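Local coordinates for chromosome-partitioning protein ParB (Caulobacter vibrioides NA1000, PDB 6S6H), which binds the centromeric parS DNA site and takes part in chromosome partition, this chain being its DNA-binding domain, at residues I10-V13 / Q14-D17; K47-S50 / H51-T55; Q66-V70 / S71-T75; G98-S101 / V102-E106. All coordinates share one frame; numbering follows the deposited sequence.

Interaction 1: residues I10-V13 / Q14-D17; sequences IENV and QRAD
Asn-12 and Ala-16 are joined where the chain leaves helix 4-11 and turns into the loop before helix 20-34. The backbone O of Asn-12 accepts from Ala-16 N at 2.9 Å. Arg-15 N also points to this oxygen, but that bond is weak. The CB of Ala-16 rests beside the same atom, 3.4 Å from Asn-12 O.

The tight part of the contact is the turn itself. Val-13 is buried at its bend, and its side chain packs against Ser-26, Tyr-27 and Leu-30 of helix 20-34. One water sits in the turn. It donates to Ile-10 O at 2.7 Å and, weakly, to Glu-11 O, and it accepts from Gln-14 N at 3.0 Å. The water links two carbonyls at the helix end, one of them weakly, to a loop amide.

Gln-14 lies along this same side. A chi1 of 74° turns its CG back toward the helix end, 3.7 Å from Glu-11 O. Its amide is held farther away: NE2 donates to Ile-45 O, and OE1 takes a weak bond from Lys-47 NZ.

The other side is loose. Arg-15 NH1 reaches Asn-12 OD1 at 3.5 Å, a weak bond made at the guanidinium edge, with the two planar groups 74° apart. Asn-12 has a firmer partner in Gly-8 O, which its ND2 meets. Arg-15 NH2 also faces Asp-17 OD2 of the second subunit, at long and weak range.

Backbone bonds, a water and the buried valine therefore appear to hold the turn; the exposed Asn-12/Arg-15 pair probably adds little.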
# COMPACT_ATOMS: atom_id res chain seq x y z
N ILE B 10 -20.38 -4.92 -0.17
CA ILE B 10 -19.44 -3.94 0.45
C ILE B 10 -18.09 -4.62 0.69
O ILE B 10 -17.06 -4.05 0.31
CB ILE B 10 -20.05 -3.35 1.75
CG1 ILE B 10 -21.27 -2.48 1.45
CG2 ILE B 10 -19.00 -2.58 2.53
CD1 ILE B 10 -22.19 -2.27 2.63
N GLU B 11 -18.12 -5.82 1.28
CA GLU B 11 -16.91 -6.63 1.60
C GLU B 11 -16.06 -6.84 0.34
O GLU B 11 -14.83 -6.76 0.45
CB GLU B 11 -17.32 -7.99 2.19
CG GLU B 11 -17.70 -7.92 3.66
CD GLU B 11 -18.18 -9.23 4.24
OE1 GLU B 11 -17.86 -9.51 5.41
OE2 GLU B 11 -18.89 -9.98 3.53
N ASN B 12 -16.70 -7.10 -0.81
CA ASN B 12 -16.01 -7.60 -2.03
C ASN B 12 -15.51 -6.44 -2.91
O ASN B 12 -14.83 -6.73 -3.91
CB ASN B 12 -16.89 -8.58 -2.81
CG ASN B 12 -16.78 -9.99 -2.27
OD1 ASN B 12 -16.04 -10.82 -2.80
ND2 ASN B 12 -17.49 -10.27 -1.19
N VAL B 13 -15.80 -5.19 -2.55
CA VAL B 13 -15.29 -4.00 -3.29
C VAL B 13 -13.76 -4.08 -3.36
O VAL B 13 -13.22 -3.96 -4.47
CB VAL B 13 -15.77 -2.68 -2.65
CG1 VAL B 13 -15.03 -1.47 -3.22
CG2 VAL B 13 -17.27 -2.50 -2.78
N GLN B 14 -13.11 -4.30 -2.21
CA GLN B 14 -11.62 -4.31 -2.07
C GLN B 14 -11.04 -5.63 -2.59
O GLN B 14 -9.85 -5.63 -2.96
CB GLN B 14 -11.22 -4.04 -0.62
CG GLN B 14 -11.46 -5.22 0.32
CD GLN B 14 -11.38 -4.82 1.78
OE1 GLN B 14 -10.71 -3.85 2.15
NE2 GLN B 14 -12.08 -5.56 2.63
N ARG B 15 -11.84 -6.71 -2.61
CA ARG B 15 -11.40 -8.08 -3.02
C ARG B 15 -11.47 -8.22 -4.54
O ARG B 15 -10.76 -9.09 -5.07
CB ARG B 15 -12.24 -9.14 -2.31
CG ARG B 15 -12.08 -9.14 -0.79
CD ARG B 15 -12.85 -10.23 -0.08
NE ARG B 15 -12.11 -11.49 -0.02
CZ ARG B 15 -12.28 -12.53 -0.84
NH1 ARG B 15 -13.17 -12.49 -1.82
NH2 ARG B 15 -11.54 -13.61 -0.68
N ALA B 16 -12.28 -7.40 -5.22
CA ALA B 16 -12.41 -7.37 -6.70
C ALA B 16 -11.16 -6.73 -7.32
O ALA B 16 -10.31 -6.22 -6.55
CB ALA B 16 -13.66 -6.64 -7.09
N ASP B 17 -11.06 -6.75 -8.65
CA ASP B 17 -9.91 -6.21 -9.42
C ASP B 17 -10.22 -4.76 -9.82
O ASP B 17 -10.26 -4.47 -11.04
CB ASP B 17 -9.60 -7.09 -10.63
CG ASP B 17 -8.37 -6.67 -11.42
OD1 ASP B 17 -7.56 -5.89 -10.87
OD2 ASP B 17 -8.23 -7.11 -12.57
O HOH W 1 -14.36 -3.85 0.50

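Interaction 2: residues K47-S50 / H51-T55; sequences KSRS and HVANT. With nucleotides of chain C; nucleotides of chain D.
Lys-47 and His-51 meet just before and within the first turn of helix 49-57, the recognition helix of a helix-turn-helix. Lys-47 can be followed outward. Its CB and CG both lie 3.7 Å from His-51 CD2. Its CD sits over one face of the imidazole, 4.1 Å from the ring centroid, in a CH-pi contact. The same CD is 3.6 Å from OP2 of DA14 of chain C. Bends beyond CG then carry NZ toward the loop after helix 4-11. Thr-55 OG1 lies over the rim of the opposite ring face and donates to His-51 O.

Ser-48 is the N-cap. Its OG accepts from His-51 N at 3.1 Å and donates to OP2 of DA14 of chain C at 2.8 Å. Ser-48 N donates to that same phosphate oxygen, nearly straight at 162°.

Arg-49 reads the other strand. Its CG is anti to the backbone N (chi1 -169°), and bends at the next two torsions turn the guanidinium to DG4 of chain D. NH1 meets N7 at 3.0 Å and NH2 meets O6 at 2.7 Å, a bidentate grip on the major-groove edge of the guanine. The thymine of DT3 of chain D covers one guanidinium face.

The chemistry implies a division of work: the capped helix start anchors a phosphate, probably aided by the helix dipole, and Arg-49 is probably placed to recognise a guanine.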
# COMPACT_ATOMS: atom_id res chain seq x y z
N LYS B 47 -11.48 -1.72 7.80
CA LYS B 47 -10.55 -0.58 7.58
C LYS B 47 -10.96 0.58 8.49
O LYS B 47 -11.96 0.44 9.22
CB LYS B 47 -10.57 -0.15 6.10
CG LYS B 47 -9.87 -1.11 5.15
CD LYS B 47 -8.36 -1.01 5.21
CE LYS B 47 -7.66 -2.32 4.93
NZ LYS B 47 -7.94 -2.81 3.56
N SER B 48 -10.21 1.68 8.44
CA SER B 48 -10.46 2.93 9.21
C SER B 48 -11.47 3.81 8.46
O SER B 48 -11.58 3.68 7.22
CB SER B 48 -9.18 3.68 9.47
OG SER B 48 -8.66 4.24 8.27
N ARG B 49 -12.16 4.69 9.18
CA ARG B 49 -13.14 5.65 8.63
C ARG B 49 -12.40 6.65 7.72
O ARG B 49 -12.94 6.97 6.64
CB ARG B 49 -13.90 6.31 9.79
CG ARG B 49 -15.11 7.13 9.38
CD ARG B 49 -14.77 8.51 8.85
NE ARG B 49 -13.82 9.23 9.69
CZ ARG B 49 -13.27 10.40 9.39
NH1 ARG B 49 -13.58 11.02 8.26
NH2 ARG B 49 -12.42 10.96 10.24
N SER B 50 -11.20 7.09 8.10
CA SER B 50 -10.38 8.07 7.33
C SER B 50 -9.92 7.46 6.00
O SER B 50 -9.89 8.20 5.00
CB SER B 50 -9.21 8.58 8.14
OG SER B 50 -8.39 7.51 8.58
N HIS B 51 -9.59 6.16 5.99
CA HIS B 51 -9.25 5.39 4.76
C HIS B 51 -10.41 5.46 3.77
O HIS B 51 -10.16 5.74 2.58
CB HIS B 51 -8.89 3.93 5.11
CG HIS B 51 -8.76 3.05 3.91
ND1 HIS B 51 -7.68 3.12 3.06
CD2 HIS B 51 -9.59 2.11 3.40
CE1 HIS B 51 -7.83 2.25 2.09
NE2 HIS B 51 -9.00 1.62 2.27
N VAL B 52 -11.64 5.23 4.24
CA VAL B 52 -12.88 5.25 3.42
C VAL B 52 -13.08 6.67 2.87
O VAL B 52 -13.34 6.80 1.65
CB VAL B 52 -14.10 4.77 4.23
CG1 VAL B 52 -15.41 4.96 3.47
CG2 VAL B 52 -13.95 3.31 4.66
N ALA B 53 -12.94 7.68 3.73
CA ALA B 53 -13.09 9.11 3.41
C ALA B 53 -12.05 9.52 2.36
O ALA B 53 -12.44 10.11 1.33
CB ALA B 53 -12.95 9.94 4.66
N ASN B 54 -10.78 9.24 2.62
CA ASN B 54 -9.64 9.65 1.74
C ASN B 54 -9.78 8.97 0.37
O ASN B 54 -9.50 9.63 -0.64
CB ASN B 54 -8.29 9.36 2.39
CG ASN B 54 -7.89 10.40 3.43
OD1 ASN B 54 -8.29 11.56 3.34
ND2 ASN B 54 -7.10 10.00 4.41
N THR B 55 -10.22 7.71 0.34
CA THR B 55 -10.45 6.93 -0.90
C THR B 55 -11.46 7.68 -1.78
O THR B 55 -11.15 7.93 -2.95
CB THR B 55 -10.88 5.49 -0.59
OG1 THR B 55 -9.83 4.86 0.14
CG2 THR B 55 -11.17 4.68 -1.83
P DA C 14 -6.55 1.19 7.97
OP1 DA C 14 -6.96 -0.01 8.74
OP2 DA C 14 -7.55 1.92 7.14
O5' DA C 14 -5.89 2.18 9.03
C5' DA C 14 -4.80 1.72 9.85
C4' DA C 14 -4.38 2.80 10.81
O4' DA C 14 -3.78 3.90 10.08
C3' DA C 14 -5.50 3.42 11.64
O3' DA C 14 -4.93 3.73 12.91
C2' DA C 14 -5.86 4.67 10.86
C1' DA C 14 -4.50 5.10 10.34
N9 DA C 14 -4.52 5.88 9.11
C8 DA C 14 -5.31 5.72 8.00
N7 DA C 14 -5.06 6.57 7.04
C5 DA C 14 -4.01 7.34 7.54
C6 DA C 14 -3.29 8.42 7.00
N6 DA C 14 -3.51 8.93 5.79
N1 DA C 14 -2.31 8.96 7.77
C2 DA C 14 -2.09 8.44 8.98
N3 DA C 14 -2.71 7.44 9.60
C4 DA C 14 -3.67 6.92 8.81
P DT D 3 -20.92 10.35 6.90
OP1 DT D 3 -21.80 10.21 5.71
OP2 DT D 3 -20.27 9.16 7.50
O5' DT D 3 -19.80 11.42 6.54
C5' DT D 3 -20.15 12.79 6.23
C4' DT D 3 -18.93 13.68 6.27
O4' DT D 3 -18.41 13.77 7.62
C3' DT D 3 -17.75 13.23 5.39
O3' DT D 3 -17.47 14.24 4.40
C2' DT D 3 -16.61 13.05 6.37
C1' DT D 3 -17.02 13.96 7.50
N1 DT D 3 -16.40 13.67 8.81
C2 DT D 3 -15.59 14.64 9.37
O2 DT D 3 -15.37 15.71 8.83
N3 DT D 3 -15.05 14.30 10.59
C4 DT D 3 -15.23 13.12 11.29
O4 DT D 3 -14.67 12.97 12.37
C5 DT D 3 -16.08 12.15 10.64
C7 DT D 3 -16.33 10.84 11.33
C6 DT D 3 -16.61 12.46 9.45
P DG D 4 -16.21 14.10 3.41
OP1 DG D 4 -16.63 14.57 2.07
OP2 DG D 4 -15.65 12.73 3.55
O5' DG D 4 -15.19 15.17 4.01
C5' DG D 4 -15.48 16.58 3.92
C4' DG D 4 -14.24 17.40 4.18
O4' DG D 4 -13.78 17.18 5.54
C3' DG D 4 -13.04 17.06 3.29
O3' DG D 4 -12.35 18.26 2.94
C2' DG D 4 -12.21 16.13 4.15
C1' DG D 4 -12.46 16.68 5.54
N9 DG D 4 -12.37 15.69 6.61
C8 DG D 4 -13.10 14.53 6.73
N7 DG D 4 -12.82 13.86 7.81
C5 DG D 4 -11.85 14.62 8.45
C6 DG D 4 -11.16 14.39 9.67
O6 DG D 4 -11.27 13.44 10.45
N1 DG D 4 -10.27 15.42 9.95
C2 DG D 4 -10.06 16.52 9.16
N2 DG D 4 -9.15 17.40 9.60
N3 DG D 4 -10.69 16.74 8.02
C4 DG D 4 -11.57 15.76 7.73

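Interaction 3: residues Q66-V70 / S71-T75; sequences QSYLV and SGELT. With nucleotides of chain C.
A Schellman motif with positive-phi Gly-72 ends helix 63-71, and Tyr-68 O is its main acceptor. Gly-72 N donates to this oxygen at 2.8 Å. Glu-73 N and Leu-74 N also reach it, but both bonds are weak. Gly-72 N bonds weakly to Leu-69 O as well, so the two bonds that define the motif, this one and Glu-73 N to Tyr-68 O, are both weak. The phi of Gly-72 (90°) turns the chain out of the helix. Ser-71 N still makes the regular helical bond to Ser-67 O. With chi1 at 66°, Ser-71 OG turns back over the helix end. There it is 3.0 Å from Tyr-68 O and 3.1 Å from Ser-67 O, and Glu-73 OE2 is also near, so its proton has several possible acceptors.

This turn belongs to the all-helical ParB DNA-binding domain and links helix 63-71 to helix 76-81. Leu-74 closes its inner side. Leu-74 CG rests on Tyr-68 CB at 3.8 Å, and both residues pack on Ile-96 of helix 88-98.

The outer side is more polar. The Glu-73 carboxylate stands beside the tyrosine ring, the two planes 79° apart. Its OE2 lies at the ring edge, in plane, and its CD is 3.9 Å from Tyr-68 CD1.

At the exit of the turn, Leu-69 CD2 comes 3.4 Å from Thr-75 O. Thr-75 is the N-cap of helix 76-81. Its OG1 is hydrogen-bonded to His-78 ND1 and has a weak, unsettled bond to OP2 of DT12 of chain C.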
# COMPACT_ATOMS: atom_id res chain seq x y z
N GLN B 66 -6.95 12.19 -12.24
CA GLN B 66 -7.62 10.87 -12.22
C GLN B 66 -7.02 9.98 -13.31
O GLN B 66 -6.74 8.80 -13.02
CB GLN B 66 -9.14 11.03 -12.37
CG GLN B 66 -9.81 11.65 -11.15
CD GLN B 66 -11.31 11.56 -11.18
OE1 GLN B 66 -11.88 10.72 -11.88
NE2 GLN B 66 -11.98 12.41 -10.42
N SER B 67 -6.78 10.54 -14.50
CA SER B 67 -6.12 9.86 -15.65
C SER B 67 -4.74 9.34 -15.23
O SER B 67 -4.42 8.19 -15.57
CB SER B 67 -6.03 10.75 -16.86
OG SER B 67 -7.31 11.27 -17.20
N TYR B 68 -3.95 10.15 -14.52
CA TYR B 68 -2.60 9.78 -14.03
C TYR B 68 -2.71 8.58 -13.06
O TYR B 68 -1.85 7.69 -13.14
CB TYR B 68 -1.88 10.96 -13.36
CG TYR B 68 -1.53 12.10 -14.29
CD1 TYR B 68 -0.93 11.88 -15.52
CD2 TYR B 68 -1.77 13.41 -13.92
CE1 TYR B 68 -0.60 12.92 -16.37
CE2 TYR B 68 -1.45 14.47 -14.75
CZ TYR B 68 -0.86 14.23 -15.98
OH TYR B 68 -0.54 15.26 -16.81
N LEU B 69 -3.73 8.58 -12.19
CA LEU B 69 -4.01 7.48 -11.23
C LEU B 69 -4.27 6.17 -11.99
O LEU B 69 -3.65 5.15 -11.65
CB LEU B 69 -5.21 7.83 -10.35
CG LEU B 69 -4.90 8.54 -9.04
CD1 LEU B 69 -6.18 8.85 -8.28
CD2 LEU B 69 -3.96 7.70 -8.18
N VAL B 70 -5.19 6.22 -12.96
CA VAL B 70 -5.61 5.04 -13.78
C VAL B 70 -4.40 4.50 -14.55
O VAL B 70 -4.24 3.26 -14.59
CB VAL B 70 -6.77 5.39 -14.72
CG1 VAL B 70 -7.00 4.32 -15.78
CG2 VAL B 70 -8.05 5.67 -13.95
N SER B 71 -3.58 5.39 -15.12
CA SER B 71 -2.40 5.05 -15.96
C SER B 71 -1.23 4.59 -15.08
O SER B 71 -0.37 3.84 -15.60
CB SER B 71 -2.00 6.21 -16.84
OG SER B 71 -1.53 7.30 -16.07
N GLY B 72 -1.20 5.01 -13.81
CA GLY B 72 -0.17 4.61 -12.82
C GLY B 72 1.02 5.54 -12.81
O GLY B 72 2.04 5.19 -12.19
N GLU B 73 0.92 6.70 -13.47
CA GLU B 73 1.95 7.78 -13.45
C GLU B 73 2.00 8.39 -12.04
O GLU B 73 3.08 8.85 -11.65
CB GLU B 73 1.66 8.83 -14.52
CG GLU B 73 2.12 8.40 -15.90
CD GLU B 73 1.56 9.23 -17.05
OE1 GLU B 73 2.16 10.28 -17.38
OE2 GLU B 73 0.51 8.84 -17.60
N LEU B 74 0.86 8.41 -11.33
CA LEU B 74 0.76 8.77 -9.89
C LEU B 74 0.19 7.57 -9.12
O LEU B 74 -0.58 6.81 -9.71
CB LEU B 74 -0.17 9.97 -9.71
CG LEU B 74 0.34 11.31 -10.25
CD1 LEU B 74 -0.67 12.41 -9.99
CD2 LEU B 74 1.69 11.68 -9.64
N THR B 75 0.55 7.45 -7.84
CA THR B 75 -0.09 6.53 -6.86
C THR B 75 -1.20 7.29 -6.12
O THR B 75 -1.26 8.53 -6.25
CB THR B 75 0.92 5.96 -5.86
OG1 THR B 75 1.21 6.97 -4.90
CG2 THR B 75 2.20 5.48 -6.52
P DG C 11 6.55 6.58 -3.10
OP1 DG C 11 6.51 7.09 -4.49
OP2 DG C 11 6.68 7.55 -1.98
O5' DG C 11 5.27 5.68 -2.78
C5' DG C 11 4.90 4.59 -3.62
C4' DG C 11 3.83 3.76 -2.96
O4' DG C 11 4.24 3.42 -1.61
C3' DG C 11 2.46 4.44 -2.82
O3' DG C 11 1.45 3.45 -3.04
C2' DG C 11 2.51 5.01 -1.41
C1' DG C 11 3.35 3.99 -0.66
N9 DG C 11 4.16 4.55 0.42
C8 DG C 11 4.90 5.71 0.38
N7 DG C 11 5.55 5.94 1.50
C5 DG C 11 5.21 4.87 2.32
C6 DG C 11 5.58 4.58 3.65
O6 DG C 11 6.32 5.23 4.40
N1 DG C 11 5.01 3.40 4.10
C2 DG C 11 4.17 2.60 3.36
N2 DG C 11 3.72 1.49 3.97
N3 DG C 11 3.81 2.86 2.12
C4 DG C 11 4.36 4.00 1.66
P DT C 12 -0.09 3.73 -2.70
OP1 DT C 12 -0.91 2.92 -3.63
OP2 DT C 12 -0.31 5.20 -2.61
O5' DT C 12 -0.25 3.10 -1.25
C5' DT C 12 0.00 1.71 -1.05
C4' DT C 12 -0.57 1.25 0.28
O4' DT C 12 0.19 1.81 1.37
C3' DT C 12 -2.02 1.62 0.54
O3' DT C 12 -2.62 0.48 1.17
C2' DT C 12 -1.94 2.83 1.45
C1' DT C 12 -0.64 2.60 2.22
N1 DT C 12 0.14 3.80 2.60
C2 DT C 12 0.79 3.79 3.81
O2 DT C 12 0.70 2.87 4.61
N3 DT C 12 1.53 4.92 4.07
C4 DT C 12 1.70 6.02 3.24
O4 DT C 12 2.40 6.96 3.61
C5 DT C 12 1.00 5.95 1.98
C7 DT C 12 1.12 7.10 1.03
C6 DT C 12 0.28 4.85 1.72

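Interaction 4: residues G98-S101 / V102-E106; sequences GGLS and VRETE. With nucleotides of chain C; nucleotides of chain D.
Ser-101 and Glu-104 form a capping box at the start of helix 102-110. Ser-101 OG accepts from Glu-104 N at 3.0 Å. In return, Ser-101 N donates to Glu-104 OE1 at 3.1 Å, using the anti lone pair of that oxygen. A chi1 of -75° swings the extended Glu-104 chain back beside Ser-101 for this bond.

Further hydrogen bonds close the first turn. Ser-101 O accepts from Thr-105 OG1 at 2.7 Å and from Thr-105 N, the two coming from opposite faces of its plane.

The charged pair is Arg-103 and Glu-106. Arg-103 grips the carboxylate side-on: NE meets OE1, and NH2 meets OE2 at 2.8 Å. Both bonds leave in the guanidinium plane but come in from above the carboxylate plane.

DNA contacts extend this pair. Arg-103 NH2 donates to O4 of DT12 of chain C at 2.9 Å, and Glu-106 OE2 accepts from N4 of DC8 of chain D at 2.9 Å. Val-102 N donates almost straight (177°) to OP2 of DG11 of chain C.

Leu-100 CB lies 3.7 Å from Thr-105 OG1. Around the cap, Val-102 and Thr-105 lean on His-78 of helix 76-81, Thr-105 and Glu-106 also touch Ala-81, and His-78 NE2 is hydrogen-bonded to Leu-100 O.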
# COMPACT_ATOMS: atom_id res chain seq x y z
N GLY B 98 9.70 15.40 -11.65
CA GLY B 98 10.76 15.31 -10.62
C GLY B 98 10.95 13.90 -10.08
O GLY B 98 11.99 13.66 -9.42
N GLY B 99 10.00 13.00 -10.32
CA GLY B 99 9.98 11.64 -9.72
C GLY B 99 9.89 11.71 -8.20
O GLY B 99 10.56 10.90 -7.54
N LEU B 100 9.07 12.63 -7.68
CA LEU B 100 8.93 12.91 -6.23
C LEU B 100 8.27 11.72 -5.52
O LEU B 100 7.28 11.20 -6.05
CB LEU B 100 8.09 14.17 -6.02
CG LEU B 100 8.61 15.46 -6.65
CD1 LEU B 100 7.70 16.63 -6.32
CD2 LEU B 100 10.04 15.76 -6.22
N SER B 101 8.81 11.33 -4.37
CA SER B 101 8.17 10.41 -3.39
C SER B 101 6.90 11.07 -2.86
O SER B 101 6.73 12.30 -3.07
CB SER B 101 9.11 10.08 -2.26
OG SER B 101 9.38 11.23 -1.47
N VAL B 102 6.04 10.30 -2.19
CA VAL B 102 4.80 10.81 -1.54
C VAL B 102 5.20 11.75 -0.39
O VAL B 102 4.51 12.77 -0.19
CB VAL B 102 3.89 9.67 -1.06
CG1 VAL B 102 2.70 10.19 -0.26
CG2 VAL B 102 3.41 8.81 -2.22
N ARG B 103 6.29 11.44 0.31
CA ARG B 103 6.83 12.28 1.41
C ARG B 103 7.26 13.64 0.86
O ARG B 103 6.87 14.67 1.44
CB ARG B 103 8.00 11.55 2.11
CG ARG B 103 7.87 11.50 3.62
CD ARG B 103 7.05 10.32 4.10
NE ARG B 103 5.67 10.38 3.64
CZ ARG B 103 4.91 9.32 3.35
NH1 ARG B 103 5.39 8.09 3.46
NH2 ARG B 103 3.67 9.49 2.94
N GLU B 104 8.01 13.65 -0.25
CA GLU B 104 8.47 14.89 -0.94
C GLU B 104 7.24 15.66 -1.45
O GLU B 104 7.25 16.90 -1.36
CB GLU B 104 9.44 14.55 -2.07
CG GLU B 104 10.82 14.16 -1.59
CD GLU B 104 11.77 13.65 -2.66
OE1 GLU B 104 11.29 13.01 -3.61
OE2 GLU B 104 12.99 13.90 -2.53
N THR B 105 6.24 14.94 -1.96
CA THR B 105 4.98 15.51 -2.49
C THR B 105 4.21 16.22 -1.36
O THR B 105 3.70 17.33 -1.61
CB THR B 105 4.13 14.43 -3.18
OG1 THR B 105 4.92 13.88 -4.23
CG2 THR B 105 2.83 14.95 -3.74
N GLU B 106 4.14 15.61 -0.18
CA GLU B 106 3.51 16.20 1.04
C GLU B 106 4.21 17.52 1.39
O GLU B 106 3.50 18.47 1.76
CB GLU B 106 3.57 15.21 2.20
CG GLU B 106 2.58 14.07 2.05
CD GLU B 106 2.84 12.85 2.92
OE1 GLU B 106 3.78 12.88 3.74
OE2 GLU B 106 2.10 11.86 2.76
P DG C 11 6.55 6.58 -3.10
OP1 DG C 11 6.51 7.09 -4.49
OP2 DG C 11 6.68 7.55 -1.98
O5' DG C 11 5.27 5.68 -2.78
C5' DG C 11 4.90 4.59 -3.62
C4' DG C 11 3.83 3.76 -2.96
O4' DG C 11 4.24 3.42 -1.61
C3' DG C 11 2.46 4.44 -2.82
O3' DG C 11 1.45 3.45 -3.04
C2' DG C 11 2.51 5.01 -1.41
C1' DG C 11 3.35 3.99 -0.66
N9 DG C 11 4.16 4.55 0.42
C8 DG C 11 4.90 5.71 0.38
N7 DG C 11 5.55 5.94 1.50
C5 DG C 11 5.21 4.87 2.32
C6 DG C 11 5.58 4.58 3.65
O6 DG C 11 6.32 5.23 4.40
N1 DG C 11 5.01 3.40 4.10
C2 DG C 11 4.17 2.60 3.36
N2 DG C 11 3.72 1.49 3.97
N3 DG C 11 3.81 2.86 2.12
C4 DG C 11 4.36 4.00 1.66
P DC D 8 5.01 14.46 11.08
OP1 DC D 8 5.58 14.90 12.37
OP2 DC D 8 5.68 14.85 9.81
O5' DC D 8 4.83 12.88 11.14
C5' DC D 8 4.13 12.28 12.24
C4' DC D 8 3.98 10.79 12.06
O4' DC D 8 3.10 10.50 10.94
C3' DC D 8 5.27 10.03 11.77
O3' DC D 8 5.18 8.75 12.40
C2' DC D 8 5.24 9.85 10.26
C1' DC D 8 3.76 9.59 10.07
N1 DC D 8 3.20 9.76 8.72
C2 DC D 8 2.14 8.94 8.32
O2 DC D 8 1.73 8.07 9.11
N3 DC D 8 1.60 9.10 7.09
C4 DC D 8 2.07 10.05 6.28
N4 DC D 8 1.51 10.17 5.08
C5 DC D 8 3.14 10.91 6.66
C6 DC D 8 3.66 10.74 7.88
P DT C 12 -0.09 3.73 -2.70
OP1 DT C 12 -0.91 2.92 -3.63
OP2 DT C 12 -0.31 5.20 -2.61
O5' DT C 12 -0.25 3.10 -1.25
C5' DT C 12 0.00 1.71 -1.05
C4' DT C 12 -0.57 1.25 0.28
O4' DT C 12 0.19 1.81 1.37
C3' DT C 12 -2.02 1.62 0.54
O3' DT C 12 -2.62 0.48 1.17
C2' DT C 12 -1.94 2.83 1.45
C1' DT C 12 -0.64 2.60 2.22
N1 DT C 12 0.14 3.80 2.60
C2 DT C 12 0.79 3.79 3.81
O2 DT C 12 0.70 2.87 4.61
N3 DT C 12 1.53 4.92 4.07
C4 DT C 12 1.70 6.02 3.24
O4 DT C 12 2.40 6.96 3.61
C5 DT C 12 1.00 5.95 1.98
C7 DT C 12 1.12 7.10 1.03
C6 DT C 12 0.28 4.85 1.72

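Overall arrangement
Interactions 1 and 3 are surface turns at helix ends, whereas interactions 2 and 4 are partly buried helix starts facing DNA. Interaction 3 reaches the DNA weakly, through Thr-75. The first pair relies on backbone carbonyls that gather donors, with a water in interaction 1 and a glycine turn in interaction 3. The second pair shares serine N-caps, phosphate bonds and an arginine that meets bases, but interaction 4 adds a carboxylate to its arginine. Interactions 1 and 2 touch through Gln-14 and Lys-47, with centres about 15 Å apart. Interactions 3 and 4 touch where Thr-75 packs on Val-102. Interactions 2 and 4, with centres about 22 Å apart, reach DNA at separate places.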